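Local coordinates for protein alkaline phosphatase (Antarctic bacterium, PDB 2W5V) that probably hydrolyses phosphate monoesters as a zinc- and magnesium-dependent alkaline phosphatase of a cold-adapted bacterium, at residues B[225-230]-B[271-276]. The protein carries 1 engineered substitution. Numbering follows the deposited sequence.
Sequences KGRGNF and ISEIND
Arg-227 reaches from its loop to two acids one turn apart on a helix, Glu-273 and Asp-276, and this buried salt-bridge network is the tight part of the contact. With CG trans to the backbone N (chi1 -173°) the chain runs out extended, then bends at chi3 to present the edge of its guanidinium. Arg-227 NH1 and NH2 both close on Glu-273 OE1, at 3.0 and 2.8 Å, and OE1 lies in the guanidinium plane while the two flat groups are turned 60° apart. From Arg-227 NH2 a second bond, 3.0 Å long and fairly straight at 159°, meets Asp-276 OD2 from above the carboxylate plane. Arginine suits this place because its planar, multiple donors can serve both acids at once; NH1 also bonds to Pro-221 O, and Glu-273 OE2 takes the backbone N of Met-223. Glu-273 needs its longer chain, bent at chi2, to bring its end near, whereas the shorter Asp-276 already points toward the loop. A leucine at Arg-227 would probably leave two buried carboxylates close together without their countercharge. On the partly exposed Gly-228 side the fit is looser and goes through water: a single molecule accepts from Arg-227 NE at 2.9 Å and donates to Gly-228 O and Asp-276 OD2, whereas Gly-228 O stays 3.8 Å from Asp-276 OD1. Glycine suits this position, where positive phi favours it. The contact joins the loop between strand 210-214 and helix 230-242 to helix 267-291, near its start; Glu-273 also touches Ile-258 of helix 258-263, and its side chain lies about 9 Å from that of the zinc ligand Asp-259.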
ATOM      1  N   LYS B 225      14.249  25.175   1.182  1.00 27.92           N
ATOM      2  CA  LYS B 225      15.220  26.200   0.822  1.00 35.07           C
ATOM      3  C   LYS B 225      14.795  26.952  -0.433  1.00 38.14           C
ATOM      4  O   LYS B 225      15.596  27.655  -1.035  1.00 45.16           O
ATOM      5  CB  LYS B 225      16.606  25.590   0.624  1.00 37.39           C
ATOM      6  CG  LYS B 225      17.291  25.165   1.905  1.00 46.09           C
ATOM      7  CD  LYS B 225      17.829  26.368   2.655  1.00 61.60           C
ATOM      8  CE  LYS B 225      18.570  25.949   3.915  1.00 72.05           C
ATOM      9  NZ  LYS B 225      19.069  27.127   4.686  1.00 75.64           N
ATOM     10  N   GLY B 226      13.538  26.785  -0.830  1.00 35.82           N
ATOM     11  CA  GLY B 226      12.959  27.596  -1.888  1.00 34.23           C
ATOM     12  C   GLY B 226      13.095  27.082  -3.312  1.00 33.39           C
ATOM     13  O   GLY B 226      13.208  27.872  -4.240  1.00 31.09           O
ATOM     14  N   ARG B 227      13.075  25.766  -3.502  1.00 35.15           N
ATOM     15  CA  ARG B 227      13.117  25.223  -4.861  1.00 30.23           C
ATOM     16  C   ARG B 227      11.855  25.609  -5.628  1.00 34.78           C
ATOM     17  O   ARG B 227      11.875  25.744  -6.844  1.00 35.16           O
ATOM     18  CB  ARG B 227      13.282  23.701  -4.852  1.00 24.75           C
ATOM     19  CG  ARG B 227      13.503  23.102  -6.246  1.00 25.88           C
ATOM     20  CD  ARG B 227      13.738  21.600  -6.208  1.00 27.03           C
ATOM     21  NE  ARG B 227      12.549  20.833  -5.821  1.00 23.87           N
ATOM     22  CZ  ARG B 227      12.508  19.989  -4.794  1.00 22.52           C
ATOM     23  NH1 ARG B 227      13.589  19.802  -4.044  1.00 23.90           N
ATOM     24  NH2 ARG B 227      11.390  19.329  -4.518  1.00 20.71           N
ATOM     25  N   GLY B 228      10.750  25.784  -4.916  1.00 32.27           N
ATOM     26  CA  GLY B 228       9.506  26.133  -5.572  1.00 35.67           C
ATOM     27  C   GLY B 228       9.047  25.046  -6.528  1.00 32.85           C
ATOM     28  O   GLY B 228       9.388  23.876  -6.347  1.00 26.14           O
ATOM     29  N   ASN B 229       8.289  25.440  -7.550  1.00 28.77           N
ATOM     30  CA  ASN B 229       7.601  24.495  -8.431  1.00 28.65           C
ATOM     31  C   ASN B 229       8.454  23.931  -9.567  1.00 31.63           C
ATOM     32  O   ASN B 229       7.938  23.608 -10.638  1.00 27.06           O
ATOM     33  CB  ASN B 229       6.336  25.130  -9.013  1.00 32.67           C
ATOM     34  CG  ASN B 229       6.637  26.076 -10.156  1.00 43.82           C
ATOM     35  OD1 ASN B 229       5.826  26.246 -11.066  1.00 53.87           O
ATOM     36  ND2 ASN B 229       7.814  26.691 -10.123  1.00 44.63           N
ATOM     37  N   PHE B 230       9.752  23.801  -9.326  1.00 29.51           N
ATOM     38  CA  PHE B 230      10.647  23.241 -10.336  1.00 27.90           C
ATOM     39  C   PHE B 230      10.144  21.929 -10.948  1.00 26.76           C
ATOM     40  O   PHE B 230      10.080  21.786 -12.168  1.00 23.35           O
ATOM     41  CB  PHE B 230      12.038  23.006  -9.764  1.00 25.43           C
ATOM     42  CG  PHE B 230      12.908  22.172 -10.659  1.00 23.51           C
ATOM     43  CD1 PHE B 230      13.420  22.707 -11.833  1.00 24.11           C
ATOM     44  CD2 PHE B 230      13.198  20.856 -10.343  1.00 26.85           C
ATOM     45  CE1 PHE B 230      14.227  21.946 -12.670  1.00 23.90           C
ATOM     46  CE2 PHE B 230      13.999  20.082 -11.176  1.00 21.74           C
ATOM     47  CZ  PHE B 230      14.514  20.631 -12.343  1.00 28.92           C
ATOM     48  N   ILE B 271       8.059  15.321   4.176  1.00 20.22           N
ATOM     49  CA  ILE B 271       6.705  15.760   3.869  1.00 21.30           C
ATOM     50  C   ILE B 271       6.653  16.842   2.788  1.00 19.59           C
ATOM     51  O   ILE B 271       5.842  16.768   1.859  1.00 20.60           O
ATOM     52  CB  ILE B 271       5.976  16.235   5.139  1.00 27.84           C
ATOM     53  CG1 ILE B 271       5.648  15.032   6.023  1.00 22.32           C
ATOM     54  CG2 ILE B 271       4.700  16.970   4.775  1.00 24.01           C
ATOM     55  CD1 ILE B 271       5.126  15.406   7.392  1.00 25.68           C
ATOM     56  N   SER B 272       7.518  17.844   2.894  1.00 18.22           N
ATOM     57  CA  SER B 272       7.516  18.918   1.906  1.00 21.26           C
ATOM     58  C   SER B 272       7.921  18.386   0.531  1.00 21.88           C
ATOM     59  O   SER B 272       7.410  18.843  -0.497  1.00 20.88           O
ATOM     60  CB  SER B 272       8.411  20.094   2.334  1.00 24.25           C
ATOM     61  OG  SER B 272       9.742  19.682   2.578  1.00 31.38           O
ATOM     62  N   GLU B 273       8.828  17.413   0.505  1.00 20.45           N
ATOM     63  CA  GLU B 273       9.280  16.876  -0.776  1.00 21.65           C
ATOM     64  C   GLU B 273       8.182  16.043  -1.449  1.00 23.67           C
ATOM     65  O   GLU B 273       7.981  16.131  -2.660  1.00 18.00           O
ATOM     66  CB  GLU B 273      10.570  16.064  -0.623  1.00 20.94           C
ATOM     67  CG  GLU B 273      11.794  16.872  -0.140  1.00 18.52           C
ATOM     68  CD  GLU B 273      12.207  17.995  -1.095  1.00 26.39           C
ATOM     69  OE1 GLU B 273      12.179  17.786  -2.324  1.00 24.25           O
ATOM     70  OE2 GLU B 273      12.579  19.090  -0.615  1.00 22.45           O
ATOM     71  N   ILE B 274       7.462  15.238  -0.679  1.00 18.28           N
ATOM     72  CA  ILE B 274       6.430  14.417  -1.305  1.00 19.30           C
ATOM     73  C   ILE B 274       5.197  15.251  -1.654  1.00 17.48           C
ATOM     74  O   ILE B 274       4.496  14.948  -2.613  1.00 18.67           O
ATOM     75  CB  ILE B 274       6.064  13.156  -0.495  1.00 19.95           C
ATOM     76  CG1 ILE B 274       5.221  12.214  -1.365  1.00 27.05           C
ATOM     77  CG2 ILE B 274       5.336  13.523   0.775  1.00 22.27           C
ATOM     78  CD1 ILE B 274       4.984  10.851  -0.758  1.00 28.12           C
ATOM     79  N   ASN B 275       4.944  16.307  -0.886  1.00 17.60           N
ATOM     80  CA  ASN B 275       3.897  17.255  -1.255  1.00 17.58           C
ATOM     81  C   ASN B 275       4.177  17.881  -2.626  1.00 22.04           C
ATOM     82  O   ASN B 275       3.264  18.055  -3.436  1.00 19.44           O
ATOM     83  CB  ASN B 275       3.731  18.344  -0.190  1.00 18.44           C
ATOM     84  CG  ASN B 275       2.867  17.889   0.983  1.00 24.56           C
ATOM     85  OD1 ASN B 275       2.295  16.797   0.965  1.00 21.07           O
ATOM     86  ND2 ASN B 275       2.766  18.732   2.005  1.00 26.24           N
ATOM     87  N   ASP B 276       5.441  18.225  -2.871  1.00 17.33           N
ATOM     88  CA  ASP B 276       5.867  18.759  -4.167  1.00 18.97           C
ATOM     89  C   ASP B 276       5.670  17.715  -5.273  1.00 23.07           C
ATOM     90  O   ASP B 276       5.183  18.030  -6.364  1.00 17.97           O
ATOM     91  CB  ASP B 276       7.338  19.195  -4.107  1.00 21.83           C
ATOM     92  CG  ASP B 276       7.859  19.680  -5.446  1.00 30.04           C
ATOM     93  OD1 ASP B 276       7.303  20.665  -5.978  1.00 29.46           O
ATOM     94  OD2 ASP B 276       8.825  19.074  -5.966  1.00 24.65           O
TER
HETATM   95  O   HOH W   1      10.072  21.279  -7.166  1.00 25.40           O